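Local coordinates for SusD-like carbohydrate binding protein BF1063 (Bacteroides fragilis NCTC 9343, PDB 3I4G) that probably binds carbohydrate at the outer membrane of the bacterium, as a member of the SusD family of glycan-uptake proteins, at residues A234-Q237 and E238-P242; K348-Y351 and T352-A355; Y365-E368 and S369-I372. One frame throughout, in Å; residues are numbered along the deposited sequence. Where two conformers were deposited one is given.

Contact 1 of 3, residues A234-Q237 and E238-P242; sequences ANYQ and ELFYP
Asn235 reaches forward to Glu238 in two ways. Its OD1 accepts the backbone N-H of Glu238, with OD1 2.9 Å from N, while its amide lies stacked on the Glu238 carboxylate, the two planes 25° apart and Asn235 CG 3.7 Å from Glu238 CD. Having CG anti to the backbone N (chi1 -165°) lets Asn235 turn its amide along the chain. A second pair is aromatic: the edge of Phe240 points at the face of Tyr236, with CE2 of Phe240 4.0 Å from CE2 of Tyr236, toward the rim of the tyrosine ring, and the planes at 67°. Between these pairs runs a short turn of 3-10 helix, in which Leu239 N bonds to Tyr236 O at 3.1 Å and Phe240 N to Gln237 O. That last carbonyl oxygen also sits over the centre of the Tyr241 ring, 3.4 Å above its plane, and the Gln237 side chain runs beside that ring in the same direction. Further out, Tyr236 OH is held by Glu447 O and Lys364 NZ. Phe240 meets the ring of Tyr365 edge-to-face and packs on Pro383 and Arg386 of strand 380-386, while Ser422 OG bonds to both Ala234 O and Tyr236 N.

Contact 2 of 3, residues K348-Y351 and T352-A355; sequences KLDY and TSEA
Asp350 and Ser353 hold this bend together. Both carboxylate oxygens of the aspartate are used: OD2 accepts a hydrogen bond from the Ser353 hydroxyl on its syn lone pair, with OG only 2.6 Å away, and OD1 accepts two backbone N-H groups. Ser353 N lies 2.7 Å from OD1 on the syn side, in a nearly straight bond (176°). Thr352 N, at 2.9 Å from OD1, comes instead from above the carboxylate plane. Three bonds therefore fix the carboxylate's rotation, and the aspartate can offer it so close to its own backbone because CG stands between N and the carbonyl carbon (chi1 63°). Arg357 NH1 makes a long, weak ion pair with Asp350 OD1, and its NH2 bonds to Ser353 O; the neighbourhood probably stabilises the ionised form of this buried aspartate. The Thr352 side is looser: the residue is exposed, its OG1 3.7 Å from Asp350 OD1. Ala355 is buried, but its CB makes only a loose contact with Lys348 O, at 4.1 Å. Beyond CB, the Tyr351 side chain turns away from the bend: its hydroxyl bonds to Tyr499 O and Lys488 N, and its ring makes a cation-pi contact with Lys488. Glu354 centres an inverse gamma turn, closed by a weak bond from Ala355 N to Ser353 O. Asp350 OD1 bonded to Thr352 N forms an Asx turn, extended by the second bond to Ser353 N, in the loop between strands 333-334 and 360-362.

Contact 3 of 3, residues Y365-E368 and S369-I372; sequences YFEE and STPI. With EDO (1,2-ethanediol), chain C.
Glu367 and Thr370 meet twice, once through the backbone and once through their side chains. The glutamate sets off with CG anti to the backbone N (chi1 -177°) and stays extended beyond it. At its root, CB lies 3.6 Å from O2 of a bound 1,2-ethanediol, whose O2 also accepts Glu367 N at 2.8 Å. One atom on, CG comes within 3.6 Å of Thr370 OG1, and CD closes to 3.4 Å from that same oxygen. At the tip, OE2 receives the threonine hydroxyl, OG1 to OE2 being 2.6 Å, on the anti side and 28° out of the carboxylate plane. Ser243 OG bonds to OE2 as well, so the hydroxyls of a threonine and a serine share that oxygen. OE1, the other tip oxygen, packs against Tyr241 CB and Pro242 CD. The diol, probably a crystallisation additive, is also bonded to Asn379 O and touches Ile372 CD1. A water links Glu368 O to Thr370 O, donating to both, while the Glu368 side chain turns away to Arg363, in a salt bridge, and to Met331 N. Thr370 N bonds to Glu367 O at 3.2 Å, which closes a type I beta turn from Glu367 to Thr370, its first and last residues tied a second time by their side chains on the protein surface.

How the contacts relate
All three contacts lie in loops of the SusD-family part of the chain and follow one another in series along it. Contacts 1 and 3 are neighbours, their centres 12 Å apart, although more than a hundred residues separate them in sequence. There Tyr241 CE1 comes to 3.2 Å from Phe366 O, and both loops pack against Pro383 of strand 380-386, through Phe240 and Tyr365. Contact 2 is remote: its centre lies about 30 Å from that of contact 1 and 25 Å from that of contact 3, and it touches neither. Contacts 1 and 3 thus bring two sequence-distant loops together, while contact 2 shapes a separate loop bend.

Contact 1 of 3, residues A234-Q237 and E238-P242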
loop_
_atom_site.group_PDB
_atom_site.type_symbol
_atom_site.label_atom_id
_atom_site.label_comp_id
_atom_site.label_asym_id
_atom_site.label_seq_id
_atom_site.Cartn_x
_atom_site.Cartn_y
_atom_site.Cartn_z
ATOM N N ALA A 234 6.036 1.812 19.810
ATOM C CA ALA A 234 6.706 3.086 20.111
ATOM C C ALA A 234 7.489 3.634 18.925
ATOM O O ALA A 234 7.491 4.836 18.673
ATOM C CB ALA A 234 7.628 2.929 21.316
ATOM N N ASN A 235 8.140 2.730 18.194
ATOM C CA ASN A 235 8.994 3.106 17.084
ATOM C C ASN A 235 8.338 2.929 15.710
ATOM O O ASN A 235 7.971 1.818 15.340
ATOM C CB ASN A 235 10.323 2.339 17.155
ATOM C CG ASN A 235 11.363 2.957 16.247
ATOM O OD1 ASN A 235 11.349 2.807 15.039
ATOM N ND2 ASN A 235 12.262 3.736 16.845
ATOM N N TYR A 236 8.210 4.022 14.973
ATOM C CA TYR A 236 7.575 4.021 13.656
ATOM C C TYR A 236 8.443 3.322 12.622
ATOM O O TYR A 236 7.960 2.457 11.905
ATOM C CB TYR A 236 7.324 5.459 13.211
ATOM C CG TYR A 236 6.578 5.684 11.909
ATOM C CD1 TYR A 236 5.218 5.738 11.883
ATOM C CD2 TYR A 236 7.273 5.962 10.737
ATOM C CE1 TYR A 236 4.532 6.019 10.725
ATOM C CE2 TYR A 236 6.621 6.253 9.559
ATOM C CZ TYR A 236 5.239 6.274 9.558
ATOM O OH TYR A 236 4.570 6.568 8.381
ATOM N N GLN A 237 9.713 3.701 12.535
ATOM C CA GLN A 237 10.613 3.128 11.513
ATOM C C GLN A 237 10.703 1.615 11.572
ATOM O O GLN A 237 10.741 0.933 10.536
ATOM C CB GLN A 237 12.021 3.714 11.625
ATOM C CG GLN A 237 12.114 5.184 11.302
ATOM C CD GLN A 237 13.526 5.658 11.346
ATOM O OE1 GLN A 237 14.059 5.935 12.438
ATOM N NE2 GLN A 237 14.138 5.835 10.182
ATOM N N GLU A 238 10.721 1.089 12.791
ATOM C CA GLU A 238 10.909 -0.335 13.025
ATOM C C GLU A 238 9.735 -1.184 12.625
ATOM O O GLU A 238 9.883 -2.395 12.502
ATOM C CB GLU A 238 11.304 -0.588 14.515
ATOM C CG GLU A 238 12.773 -0.198 14.739
ATOM C CD GLU A 238 13.228 -0.278 16.178
ATOM O OE1 GLU A 238 12.440 -0.631 17.052
ATOM O OE2 GLU A 238 14.432 0.017 16.421
ATOM N N LEU A 239 8.590 -0.577 12.363
ATOM C CA LEU A 239 7.461 -1.303 11.779
ATOM C C LEU A 239 7.778 -1.876 10.418
ATOM O O LEU A 239 7.132 -2.838 10.015
ATOM C CB LEU A 239 6.266 -0.369 11.611
ATOM C CG LEU A 239 5.637 0.174 12.886
ATOM C CD1 LEU A 239 4.650 1.286 12.524
ATOM C CD2 LEU A 239 4.986 -0.955 13.698
ATOM N N PHE A 240 8.770 -1.308 9.739
ATOM C CA PHE A 240 9.022 -1.612 8.334
ATOM C C PHE A 240 10.336 -2.272 8.106
ATOM O O PHE A 240 10.801 -2.339 6.958
ATOM C CB PHE A 240 8.900 -0.311 7.522
ATOM C CG PHE A 240 7.655 0.480 7.877
ATOM C CD1 PHE A 240 6.428 0.117 7.383
ATOM C CD2 PHE A 240 7.725 1.583 8.689
ATOM C CE1 PHE A 240 5.301 0.793 7.715
ATOM C CE2 PHE A 240 6.576 2.309 9.016
ATOM C CZ PHE A 240 5.355 1.902 8.530
ATOM N N TYR A 241 10.949 -2.805 9.166
ATOM C CA TYR A 241 12.277 -3.416 9.094
ATOM C C TYR A 241 12.201 -4.916 9.345
ATOM O O TYR A 241 11.388 -5.350 10.162
ATOM C CB TYR A 241 13.221 -2.821 10.128
ATOM C CG TYR A 241 13.577 -1.375 10.032
ATOM C CD1 TYR A 241 13.422 -0.615 8.877
ATOM C CD2 TYR A 241 14.168 -0.777 11.127
ATOM C CE1 TYR A 241 13.818 0.729 8.840
ATOM C CE2 TYR A 241 14.578 0.515 11.101
ATOM C CZ TYR A 241 14.410 1.259 9.947
ATOM O OH TYR A 241 14.852 2.578 9.947
ATOM N N PRO A 242 13.030 -5.706 8.676
ATOM C CA PRO A 242 12.978 -7.141 8.912
ATOM C C PRO A 242 13.319 -7.577 10.353
ATOM O O PRO A 242 12.707 -8.534 10.856
ATOM C CB PRO A 242 13.994 -7.705 7.895
ATOM C CG PRO A 242 14.734 -6.619 7.354
ATOM C CD PRO A 242 13.936 -5.365 7.576
#

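Contact 2 of 3, residues K348-Y351 and T352-A355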
loop_
_atom_site.group_PDB
_atom_site.type_symbol
_atom_site.label_atom_id
_atom_site.label_comp_id
_atom_site.label_asym_id
_atom_site.label_seq_id
_atom_site.Cartn_x
_atom_site.Cartn_y
_atom_site.Cartn_z
ATOM N N LYS A 348 22.903 13.785 -10.447
ATOM C CA LYS A 348 22.141 14.853 -11.085
ATOM C C LYS A 348 20.650 14.524 -11.177
ATOM O O LYS A 348 20.261 13.386 -11.467
ATOM C CB LYS A 348 22.722 15.098 -12.476
ATOM C CG LYS A 348 22.110 16.259 -13.200
ATOM C CD LYS A 348 22.769 16.406 -14.584
ATOM C CE LYS A 348 22.135 17.503 -15.406
ATOM N NZ LYS A 348 22.636 17.513 -16.830
ATOM N N LEU A 349 19.843 15.553 -10.925
ATOM C CA LEU A 349 18.417 15.528 -11.091
ATOM C C LEU A 349 18.110 15.950 -12.504
ATOM O O LEU A 349 18.375 17.095 -12.858
ATOM C CB LEU A 349 17.753 16.458 -10.083
ATOM C CG LEU A 349 16.224 16.525 -10.140
ATOM C CD1 LEU A 349 15.581 15.148 -10.058
ATOM C CD2 LEU A 349 15.688 17.397 -9.021
ATOM N N ASP A 350 17.609 15.000 -13.309
ATOM C CA ASP A 350 17.370 15.259 -14.734
ATOM C C ASP A 350 16.214 14.347 -15.192
ATOM O O ASP A 350 15.485 13.791 -14.362
ATOM C CB ASP A 350 18.664 15.093 -15.528
ATOM C CG ASP A 350 19.222 13.672 -15.495
ATOM O OD1 ASP A 350 18.451 12.714 -15.378
ATOM O OD2 ASP A 350 20.475 13.533 -15.598
ATOM N N TYR A 351 16.030 14.246 -16.516
ATOM C CA TYR A 351 14.949 13.464 -17.101
ATOM C C TYR A 351 15.416 12.160 -17.744
ATOM O O TYR A 351 14.620 11.512 -18.414
ATOM C CB TYR A 351 14.197 14.379 -18.103
ATOM C CG TYR A 351 13.588 15.614 -17.426
ATOM C CD1 TYR A 351 12.421 15.504 -16.679
ATOM C CD2 TYR A 351 14.177 16.857 -17.529
ATOM C CE1 TYR A 351 11.865 16.597 -16.031
ATOM C CE2 TYR A 351 13.633 17.938 -16.904
ATOM C CZ TYR A 351 12.472 17.799 -16.140
ATOM O OH TYR A 351 11.911 18.897 -15.522
ATOM N N THR A 352 16.686 11.776 -17.513
ATOM C CA THR A 352 17.271 10.611 -18.168
ATOM C C THR A 352 18.135 9.666 -17.320
ATOM O O THR A 352 18.229 8.491 -17.641
ATOM C CB THR A 352 18.154 11.054 -19.334
ATOM O OG1 THR A 352 19.208 11.896 -18.857
ATOM C CG2 THR A 352 17.315 11.798 -20.374
ATOM N N SER A 353 18.766 10.128 -16.246
ATOM C CA SER A 353 19.660 9.282 -15.491
ATOM C C SER A 353 18.978 8.244 -14.642
ATOM O O SER A 353 17.822 8.364 -14.304
ATOM C CB SER A 353 20.464 10.177 -14.533
ATOM O OG SER A 353 21.330 11.121 -15.162
ATOM N N GLU A 354 19.735 7.227 -14.265
ATOM C CA GLU A 354 19.288 6.182 -13.360
ATOM C C GLU A 354 19.415 6.733 -11.954
ATOM O O GLU A 354 20.334 6.427 -11.186
ATOM C CB GLU A 354 20.143 4.951 -13.548
ATOM C CG GLU A 354 19.615 3.729 -12.806
ATOM C CD GLU A 354 20.460 2.488 -13.076
ATOM O OE1 GLU A 354 21.541 2.351 -12.491
ATOM O OE2 GLU A 354 19.998 1.666 -13.860
ATOM N N ALA A 355 18.458 7.595 -11.626
ATOM C CA ALA A 355 18.449 8.373 -10.418
ATOM C C ALA A 355 17.034 8.934 -10.238
ATOM O O ALA A 355 16.207 8.887 -11.144
ATOM C CB ALA A 355 19.493 9.511 -10.534
#

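Contact 3 of 3, residues Y365-E368 and S369-I372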
loop_
_atom_site.group_PDB
_atom_site.type_symbol
_atom_site.label_atom_id
_atom_site.label_comp_id
_atom_site.label_asym_id
_atom_site.label_seq_id
_atom_site.Cartn_x
_atom_site.Cartn_y
_atom_site.Cartn_z
ATOM N N TYR A 365 11.114 1.212 4.894
ATOM C CA TYR A 365 11.389 -0.200 4.576
ATOM C C TYR A 365 12.870 -0.576 4.537
ATOM O O TYR A 365 13.186 -1.746 4.365
ATOM C CB TYR A 365 10.719 -0.618 3.257
ATOM C CG TYR A 365 9.230 -0.486 3.200
ATOM C CD1 TYR A 365 8.388 -1.333 3.921
ATOM C CD2 TYR A 365 8.635 0.484 2.398
ATOM C CE1 TYR A 365 7.013 -1.198 3.870
ATOM C CE2 TYR A 365 7.263 0.634 2.365
ATOM C CZ TYR A 365 6.452 -0.215 3.076
ATOM O OH TYR A 365 5.106 -0.088 2.984
ATOM N N PHE A 366 13.757 0.395 4.738
ATOM C CA PHE A 366 15.215 0.144 4.677
ATOM C C PHE A 366 15.867 0.268 6.034
ATOM O O PHE A 366 15.975 1.350 6.581
ATOM C CB PHE A 366 15.872 1.070 3.633
ATOM C CG PHE A 366 15.274 0.913 2.249
ATOM C CD1 PHE A 366 15.273 -0.324 1.603
ATOM C CD2 PHE A 366 14.683 1.949 1.609
ATOM C CE1 PHE A 366 14.679 -0.483 0.372
ATOM C CE2 PHE A 366 14.093 1.778 0.367
ATOM C CZ PHE A 366 14.097 0.576 -0.256
ATOM N N GLU A 367 16.259 -0.888 6.583
ATOM C CA GLU A 367 16.917 -0.982 7.890
ATOM C C GLU A 367 18.362 -0.588 7.696
ATOM O O GLU A 367 19.225 -1.458 7.510
ATOM C CB GLU A 367 16.720 -2.407 8.422
ATOM C CG GLU A 367 17.277 -2.656 9.817
ATOM C CD GLU A 367 17.012 -4.078 10.313
ATOM O OE1 GLU A 367 15.974 -4.693 10.027
ATOM O OE2 GLU A 367 17.876 -4.607 11.035
ATOM N N GLU A 368 18.656 0.700 7.863
ATOM C CA GLU A 368 19.918 1.298 7.435
ATOM C C GLU A 368 21.153 0.845 8.171
ATOM O O GLU A 368 22.216 0.868 7.591
ATOM C CB GLU A 368 19.839 2.830 7.561
ATOM C CG GLU A 368 18.763 3.443 6.680
ATOM C CD GLU A 368 18.598 4.914 6.992
ATOM O OE1 GLU A 368 19.586 5.648 6.915
ATOM O OE2 GLU A 368 17.441 5.350 7.296
ATOM N N SER A 369 21.054 0.436 9.417
ATOM C CA SER A 369 22.266 0.041 10.135
ATOM C C SER A 369 22.668 -1.407 9.883
ATOM O O SER A 369 23.794 -1.787 10.208
ATOM C CB SER A 369 22.083 0.270 11.625
ATOM O OG SER A 369 21.015 -0.508 12.124
ATOM N N THR A 370 21.795 -2.187 9.249
ATOM C CA THR A 370 22.070 -3.611 9.040
ATOM C C THR A 370 22.504 -3.867 7.595
ATOM O O THR A 370 21.789 -3.492 6.663
ATOM C CB THR A 370 20.825 -4.417 9.379
ATOM O OG1 THR A 370 20.407 -4.109 10.709
ATOM C CG2 THR A 370 21.104 -5.895 9.302
ATOM N N PRO A 371 23.662 -4.474 7.371
ATOM C CA PRO A 371 24.069 -4.742 5.995
ATOM C C PRO A 371 23.076 -5.601 5.232
ATOM O O PRO A 371 22.324 -6.387 5.837
ATOM C CB PRO A 371 25.390 -5.519 6.155
ATOM C CG PRO A 371 25.881 -5.077 7.511
ATOM C CD PRO A 371 24.698 -4.887 8.341
ATOM N N ILE A 372 23.074 -5.425 3.921
ATOM C CA ILE A 372 22.261 -6.231 3.016
ATOM C C ILE A 372 23.237 -7.020 2.186
ATOM O O ILE A 372 24.025 -6.445 1.440
ATOM C CB ILE A 372 21.399 -5.352 2.100
ATOM C CG1 ILE A 372 20.394 -4.523 2.911
ATOM C CG2 ILE A 372 20.644 -6.231 1.097
ATOM C CD1 ILE A 372 19.617 -3.402 2.108
HETATM C C1 EDO C . 16.021 -4.514 3.074
HETATM O O1 EDO C . 14.780 -5.049 2.562
HETATM C C2 EDO C . 15.719 -4.125 4.515
HETATM O O2 EDO C . 16.635 -3.123 4.907
HETATM O O HOH W 1 22.006 -1.225 5.320
#